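Local coordinates for pirin family protein (Acinetobacter baumannii, PDB 6D0P) that probably acts as a metal-dependent quercetin 2,3-dioxygenase of the pirin family, a bicupin that holds one metal ion, probably iron in the cell, per subunit, at residues A[17-20]-A[24-27]; A[42-47]-A[207-212]; A[72-77]-A[185-190]. One frame throughout, in Å; residues are numbered along the deposited sequence.

The three contacts of this chain differ in depth and in chemistry. Interaction 1 lies at the edge of the N-terminal sheet: a hairpin, partly buried, held by main-chain hydrogen bonds and by aliphatic groups laid on ring faces. Interactions 2 and 3 are buried and bring that sheet against the sheet of the C-terminal cupin domain mainly through side chains, largely apolar in residues 42-47 with 207-212 and polar in 72-77 with 185-190. Leu211 of interaction 2 also packs on Tyr76 of interaction 3. Strands 23-30 and 41-52 are neighbours, where Tyr26 and Tyr46 share a backbone hydrogen bond.

Interaction 1 of 3, residues A[17-20]-A[24-27]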
# COMPACT_ATOMS: atom_id res chain seq x y z
N HIS A 17 -9.94 2.04 -12.91
CA HIS A 17 -10.77 0.83 -13.01
C HIS A 17 -11.44 0.66 -11.64
O HIS A 17 -10.94 1.16 -10.62
CB HIS A 17 -9.98 -0.42 -13.45
CG HIS A 17 -9.13 -1.01 -12.39
ND1 HIS A 17 -7.83 -0.60 -12.17
CD2 HIS A 17 -9.37 -2.01 -11.51
CE1 HIS A 17 -7.33 -1.28 -11.16
NE2 HIS A 17 -8.25 -2.17 -10.75
N TRP A 18 -12.54 -0.08 -11.64
CA TRP A 18 -13.31 -0.31 -10.44
C TRP A 18 -12.98 -1.66 -9.81
O TRP A 18 -12.90 -2.68 -10.53
CB TRP A 18 -14.81 -0.24 -10.76
CG TRP A 18 -15.33 1.14 -10.97
CD1 TRP A 18 -15.40 1.84 -12.14
CD2 TRP A 18 -15.83 2.02 -9.95
NE1 TRP A 18 -15.94 3.08 -11.93
CE2 TRP A 18 -16.20 3.23 -10.59
CE3 TRP A 18 -16.01 1.91 -8.57
CZ2 TRP A 18 -16.73 4.31 -9.89
CZ3 TRP A 18 -16.56 2.98 -7.89
CH2 TRP A 18 -16.91 4.15 -8.54
N VAL A 19 -12.76 -1.62 -8.50
CA VAL A 19 -12.71 -2.80 -7.67
C VAL A 19 -14.05 -2.79 -6.92
O VAL A 19 -14.30 -1.91 -6.08
CB VAL A 19 -11.47 -2.80 -6.75
CG1 VAL A 19 -11.51 -3.97 -5.77
CG2 VAL A 19 -10.19 -2.83 -7.57
N GLY A 20 -14.94 -3.70 -7.30
CA GLY A 20 -16.28 -3.66 -6.77
C GLY A 20 -16.97 -2.38 -7.21
O GLY A 20 -16.60 -1.78 -8.23
N PRO A 24 -12.84 3.10 -6.82
CA PRO A 24 -12.43 3.60 -8.13
C PRO A 24 -10.93 3.89 -8.03
O PRO A 24 -10.56 4.91 -7.46
CB PRO A 24 -13.27 4.85 -8.34
CG PRO A 24 -13.50 5.39 -6.96
CD PRO A 24 -13.44 4.19 -6.02
N VAL A 25 -10.11 2.99 -8.57
CA VAL A 25 -8.67 3.07 -8.34
C VAL A 25 -7.87 3.22 -9.64
O VAL A 25 -8.28 2.83 -10.72
CB VAL A 25 -8.19 1.81 -7.59
CG1 VAL A 25 -8.80 1.71 -6.19
CG2 VAL A 25 -8.47 0.54 -8.38
N TYR A 26 -6.67 3.75 -9.44
CA TYR A 26 -5.63 3.84 -10.45
C TYR A 26 -4.53 2.89 -9.97
O TYR A 26 -3.98 3.10 -8.87
CB TYR A 26 -5.08 5.26 -10.57
CG TYR A 26 -6.11 6.28 -10.98
CD1 TYR A 26 -6.96 6.86 -10.05
CD2 TYR A 26 -6.29 6.60 -12.31
CE1 TYR A 26 -7.94 7.77 -10.43
CE2 TYR A 26 -7.26 7.49 -12.71
CZ TYR A 26 -8.07 8.11 -11.78
OH TYR A 26 -9.02 8.99 -12.20
N ASN A 27 -4.30 1.84 -10.72
CA ASN A 27 -3.25 0.91 -10.39
C ASN A 27 -1.93 1.61 -10.71
O ASN A 27 -1.71 1.93 -11.87
CB ASN A 27 -3.32 -0.39 -11.18
CG ASN A 27 -2.16 -1.29 -10.84
OD1 ASN A 27 -1.25 -1.46 -11.64
ND2 ASN A 27 -2.12 -1.76 -9.61
O HOH W 1 -6.09 1.38 -13.05
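Val25 lays its CG2 methyl on a face of the His17 imidazole, a CH-pi contact in which the methyl stands 3.8 Å from the ring centroid and is shifted toward the rim. His17 reaches it because chi1 (76°) sets CG between the backbone N and the carbonyl carbon, folding the ring back over the neighbouring strand. The same methyl also touches Val19, CG2 to CG2 at 3.9 Å. On the other face of the hairpin the second pair repeats the scheme with a larger ring: Pro24 CB sits over the six-membered ring of Trp18, 3.7 Å from its centroid and only 9° off the normal. Tyr50 meets the Trp18 indole edge-to-face.

The imidazole edge is polar. A water lies in the ring plane, 2.8 Å from His17 ND1, and accepts a bond from Asn27 N, bridging the two strands beyond the His17-Val25 pair. The Asn27 side chain is engaged by Arg33, Asp45 and Phe29. Main-chain bonds fix the register: His17 N to Val25 O and Val25 N to His17 O are both 2.9 Å and close to straight.

This is an antiparallel beta hairpin, with His17 and Val25 as its hydrogen-bonded pair and Trp18 and Pro24 as its non-hydrogen-bonded pair. It ends one sheet of the N-terminal cupin domain, and the side chain of Val19 lies about 7 Å from the bound manganese ion.

Interaction 2 of 3, residues A[42-47]-A[207-212]; sequences LLLDYA and LVVVLE
Tyr46 and Leu211 form the tight part of this contact. Leu211 CD2 stands over one face of the phenol ring, 3.8 Å from its centroid and 14° off the normal, displaced toward the root of the ring, where Tyr46 CG is 3.7 Å from Leu211 CD2. Farther along, Leu211 CB lies 3.8 Å from Tyr46 CZ, and the carbonyl Leu211 O comes within 3.5 Å of Tyr46 CE2. With CG of Tyr46 anti to the backbone N (chi1 172°), the ring is carried toward residues 207-212 of the facing sheet. Beside this pair, Leu44 and Val209 meet tip to tip, CD1 of the leucine 3.7 Å from CG2 of the valine and almost as near to CG1.

The outer end is looser and wet. Tyr46 OH and Glu212 OE1 are 4.4 Å apart, too far to bond directly, and one water spans them by donating to both. Each oxygen has a further partner, Glu124 for the hydroxyl and Lys247, through a salt bridge, for the carboxylate. The leucine side chain thus covers one face of the phenol, while its hydroxyl end is hydrated.

Strand 41-52 runs between strands 23-30 and 121-131 in the N-terminal sheet, while strand 205-210 lies between 227-231 and 245-253 in the C-terminal one. Leu251 of strand 245-253 touches both Leu44 and Val209, and Leu28 of strand 23-30 does likewise, where the two cupin domains face each other.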
# COMPACT_ATOMS: atom_id res chain seq x y z
N LEU A 42 4.18 -5.67 -4.17
CA LEU A 42 3.48 -6.44 -5.23
C LEU A 42 2.48 -5.60 -6.03
O LEU A 42 2.30 -5.87 -7.23
CB LEU A 42 2.70 -7.58 -4.56
CG LEU A 42 3.53 -8.74 -4.02
CD1 LEU A 42 2.65 -9.65 -3.17
CD2 LEU A 42 4.20 -9.49 -5.17
N LEU A 43 1.84 -4.64 -5.40
CA LEU A 43 0.75 -3.92 -6.04
C LEU A 43 0.43 -2.65 -5.26
O LEU A 43 0.47 -2.65 -4.05
CB LEU A 43 -0.47 -4.84 -6.07
CG LEU A 43 -1.67 -4.29 -6.83
CD1 LEU A 43 -2.01 -5.18 -8.01
CD2 LEU A 43 -2.84 -4.10 -5.91
N LEU A 44 0.06 -1.60 -5.99
CA LEU A 44 -0.42 -0.36 -5.36
C LEU A 44 -1.59 0.16 -6.18
O LEU A 44 -1.46 0.44 -7.41
CB LEU A 44 0.69 0.70 -5.25
CG LEU A 44 0.37 1.89 -4.34
CD1 LEU A 44 1.62 2.71 -4.04
CD2 LEU A 44 -0.70 2.80 -4.93
N ASP A 45 -2.74 0.23 -5.51
CA ASP A 45 -3.96 0.79 -6.09
C ASP A 45 -4.30 2.08 -5.33
O ASP A 45 -4.39 2.07 -4.09
CB ASP A 45 -5.15 -0.16 -5.97
CG ASP A 45 -5.21 -1.24 -7.04
OD1 ASP A 45 -4.51 -1.10 -8.07
OD2 ASP A 45 -6.01 -2.19 -6.83
N TYR A 46 -4.49 3.16 -6.06
CA TYR A 46 -4.82 4.43 -5.43
C TYR A 46 -6.24 4.88 -5.78
O TYR A 46 -6.54 5.17 -6.95
CB TYR A 46 -3.81 5.50 -5.85
CG TYR A 46 -4.13 6.91 -5.43
CD1 TYR A 46 -4.54 7.20 -4.15
CD2 TYR A 46 -3.94 7.97 -6.30
CE1 TYR A 46 -4.80 8.51 -3.75
CE2 TYR A 46 -4.19 9.28 -5.92
CZ TYR A 46 -4.63 9.55 -4.64
OH TYR A 46 -4.89 10.85 -4.25
N ALA A 47 -7.11 4.94 -4.79
CA ALA A 47 -8.42 5.53 -5.00
C ALA A 47 -8.27 7.04 -4.80
O ALA A 47 -8.26 7.51 -3.65
CB ALA A 47 -9.43 4.95 -4.05
N LEU A 207 10.96 2.90 -4.06
CA LEU A 207 9.91 3.40 -4.91
C LEU A 207 9.39 4.72 -4.34
O LEU A 207 9.09 4.80 -3.13
CB LEU A 207 8.78 2.36 -4.96
CG LEU A 207 9.21 0.94 -5.31
CD1 LEU A 207 8.03 0.01 -5.16
CD2 LEU A 207 9.78 0.88 -6.72
N VAL A 208 9.31 5.75 -5.18
CA VAL A 208 8.74 7.04 -4.79
C VAL A 208 7.39 7.16 -5.49
O VAL A 208 7.32 7.14 -6.72
CB VAL A 208 9.65 8.22 -5.15
CG1 VAL A 208 9.02 9.57 -4.81
CG2 VAL A 208 11.01 8.05 -4.49
N VAL A 209 6.34 7.16 -4.69
CA VAL A 209 4.99 7.23 -5.22
C VAL A 209 4.45 8.65 -4.99
O VAL A 209 4.45 9.13 -3.86
CB VAL A 209 4.07 6.19 -4.58
CG1 VAL A 209 2.65 6.27 -5.15
CG2 VAL A 209 4.63 4.79 -4.75
N VAL A 210 4.06 9.30 -6.07
CA VAL A 210 3.46 10.60 -6.01
C VAL A 210 1.96 10.41 -6.27
O VAL A 210 1.57 10.09 -7.37
CB VAL A 210 4.10 11.58 -7.00
CG1 VAL A 210 3.45 12.96 -6.93
CG2 VAL A 210 5.59 11.67 -6.77
N LEU A 211 1.15 10.59 -5.24
CA LEU A 211 -0.28 10.43 -5.39
C LEU A 211 -0.90 11.66 -6.05
O LEU A 211 -1.74 11.54 -6.96
CB LEU A 211 -0.92 10.19 -4.02
CG LEU A 211 -0.43 8.95 -3.27
CD1 LEU A 211 -1.04 8.91 -1.88
CD2 LEU A 211 -0.74 7.67 -4.03
N GLU A 212 -0.46 12.83 -5.61
CA GLU A 212 -0.99 14.09 -6.08
C GLU A 212 0.10 15.15 -5.88
O GLU A 212 0.81 15.10 -4.90
CB GLU A 212 -2.24 14.44 -5.26
CG GLU A 212 -3.01 15.65 -5.74
CD GLU A 212 -4.11 16.03 -4.75
OE1 GLU A 212 -5.06 15.19 -4.52
OE2 GLU A 212 -4.01 17.14 -4.18
O HOH W 2 -5.44 12.98 -6.10

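Interaction 3 of 3, residues A[72-77]-A[185-190]; sequences VTIAYQ and VWDGKL
Residues 72-77 and 185-190 belong to different sheets, and their backbones keep well apart, with the nearest alpha carbons, those of Ile74 and Asp187, 9.5 Å from each other. Side chains bridge the gap. Tyr76 and Asp187 come from opposite directions, and the phenol OH donates a hydrogen bond of 2.7 Å to Asp187 OD2. The carboxylate oxygen lies at the edge of the phenol, near the ring plane, and also approaches ring carbon CE1 of Tyr76 at 3.3 Å. On the acid's side the hydroxyl arrives on the anti side of OD2, 20° out of the carboxylate plane, and the two flat groups are turned 30° from each other.

Asp187 holds CG between its backbone N and carbonyl carbon (chi1 82°), which turns the carboxylate toward the Tyr76 hydroxyl. Tyr76 itself projects from a corner in the chain, where Tyr76 and Gln77 together face Glu124 in a classic beta bulge. Ile74 completes the contact: its CG2 methyl passes Asp187 OD2 at 3.8 Å, laying hydrocarbon beside the charged group. Leu211 and Val126 pack against Tyr76, and Ile166 touches both Ile74 and Asp187.

A buried carboxylate flanked by Ile74 and Ile166 would probably be costly without partners. It has one at each oxygen, the tyrosine at OD2 and Arg164, through a salt bridge, at OD1. The nearby guanidinium would be expected to stabilise the ionised acid, and the charge in turn should strengthen the phenol's bond. The result is a directional polar link between the N-terminal and C-terminal cupin domains.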
# COMPACT_ATOMS: atom_id res chain seq x y z
N VAL A 72 -2.18 -3.75 2.79
CA VAL A 72 -2.11 -2.60 3.65
C VAL A 72 -3.12 -1.59 3.12
O VAL A 72 -2.99 -1.14 1.97
CB VAL A 72 -0.70 -2.00 3.70
CG1 VAL A 72 -0.63 -0.85 4.68
CG2 VAL A 72 0.35 -3.06 4.02
N THR A 73 -4.09 -1.23 3.95
CA THR A 73 -5.10 -0.26 3.54
C THR A 73 -4.89 1.01 4.36
O THR A 73 -4.87 0.97 5.60
CB THR A 73 -6.51 -0.85 3.71
OG1 THR A 73 -6.58 -2.06 2.96
CG2 THR A 73 -7.60 0.09 3.24
N ILE A 74 -4.73 2.12 3.66
CA ILE A 74 -4.45 3.42 4.25
C ILE A 74 -5.60 4.35 3.89
O ILE A 74 -5.78 4.65 2.72
CB ILE A 74 -3.10 3.95 3.73
CG1 ILE A 74 -1.95 2.95 3.91
CG2 ILE A 74 -2.77 5.32 4.32
CD1 ILE A 74 -0.66 3.37 3.19
N ALA A 75 -6.39 4.79 4.87
CA ALA A 75 -7.56 5.64 4.60
C ALA A 75 -7.15 7.11 4.67
O ALA A 75 -6.66 7.55 5.70
CB ALA A 75 -8.66 5.34 5.60
N TYR A 76 -7.39 7.87 3.61
CA TYR A 76 -7.08 9.32 3.58
C TYR A 76 -8.36 10.16 3.75
O TYR A 76 -8.35 11.17 4.47
CB TYR A 76 -6.32 9.68 2.29
CG TYR A 76 -4.92 9.13 2.23
CD1 TYR A 76 -3.97 9.49 3.18
CD2 TYR A 76 -4.53 8.27 1.23
CE1 TYR A 76 -2.67 8.99 3.14
CE2 TYR A 76 -3.24 7.76 1.18
CZ TYR A 76 -2.30 8.13 2.12
OH TYR A 76 -1.04 7.62 2.06
N GLN A 77 -9.43 9.78 3.07
CA GLN A 77 -10.72 10.47 3.19
C GLN A 77 -11.79 9.38 3.19
O GLN A 77 -11.71 8.42 2.41
CB GLN A 77 -10.97 11.46 2.06
CG GLN A 77 -9.94 12.58 1.96
CD GLN A 77 -10.37 13.67 1.01
OE1 GLN A 77 -11.34 14.40 1.25
NE2 GLN A 77 -9.64 13.81 -0.08
N VAL A 185 7.63 1.77 4.90
CA VAL A 185 6.47 2.35 4.25
C VAL A 185 6.26 3.68 4.95
O VAL A 185 5.94 3.72 6.16
CB VAL A 185 5.19 1.48 4.31
CG1 VAL A 185 3.99 2.24 3.76
CG2 VAL A 185 5.36 0.17 3.56
N TRP A 186 6.54 4.74 4.21
CA TRP A 186 6.41 6.09 4.73
C TRP A 186 5.40 6.85 3.87
O TRP A 186 5.42 6.73 2.64
CB TRP A 186 7.75 6.83 4.71
CG TRP A 186 8.90 6.13 5.35
CD1 TRP A 186 8.87 5.26 6.40
CD2 TRP A 186 10.29 6.32 5.01
NE1 TRP A 186 10.14 4.85 6.70
CE2 TRP A 186 11.04 5.49 5.87
CE3 TRP A 186 10.96 7.06 4.03
CZ2 TRP A 186 12.43 5.40 5.80
CZ3 TRP A 186 12.34 6.97 3.96
CH2 TRP A 186 13.06 6.16 4.84
N ASP A 187 4.52 7.64 4.47
CA ASP A 187 3.63 8.46 3.63
C ASP A 187 3.69 9.90 4.15
O ASP A 187 4.19 10.18 5.23
CB ASP A 187 2.22 7.88 3.53
CG ASP A 187 1.28 8.18 4.68
OD1 ASP A 187 1.76 8.71 5.69
OD2 ASP A 187 0.07 7.87 4.55
N GLY A 188 3.13 10.82 3.41
CA GLY A 188 3.13 12.17 3.95
C GLY A 188 2.85 13.22 2.90
O GLY A 188 2.30 12.93 1.83
N LYS A 189 3.20 14.45 3.29
CA LYS A 189 2.97 15.60 2.48
C LYS A 189 4.22 16.48 2.49
O LYS A 189 4.81 16.75 3.54
CB LYS A 189 1.77 16.38 3.03
CG LYS A 189 1.44 17.67 2.30
CD LYS A 189 0.38 18.46 3.05
CE LYS A 189 0.06 19.79 2.41
NZ LYS A 189 -0.73 20.63 3.34
N LEU A 190 4.60 16.91 1.30
CA LEU A 190 5.70 17.85 1.12
C LEU A 190 5.08 19.15 0.61
O LEU A 190 4.41 19.15 -0.43
CB LEU A 190 6.70 17.32 0.09
CG LEU A 190 7.26 15.94 0.36
CD1 LEU A 190 8.25 15.55 -0.73
CD2 LEU A 190 7.92 15.87 1.73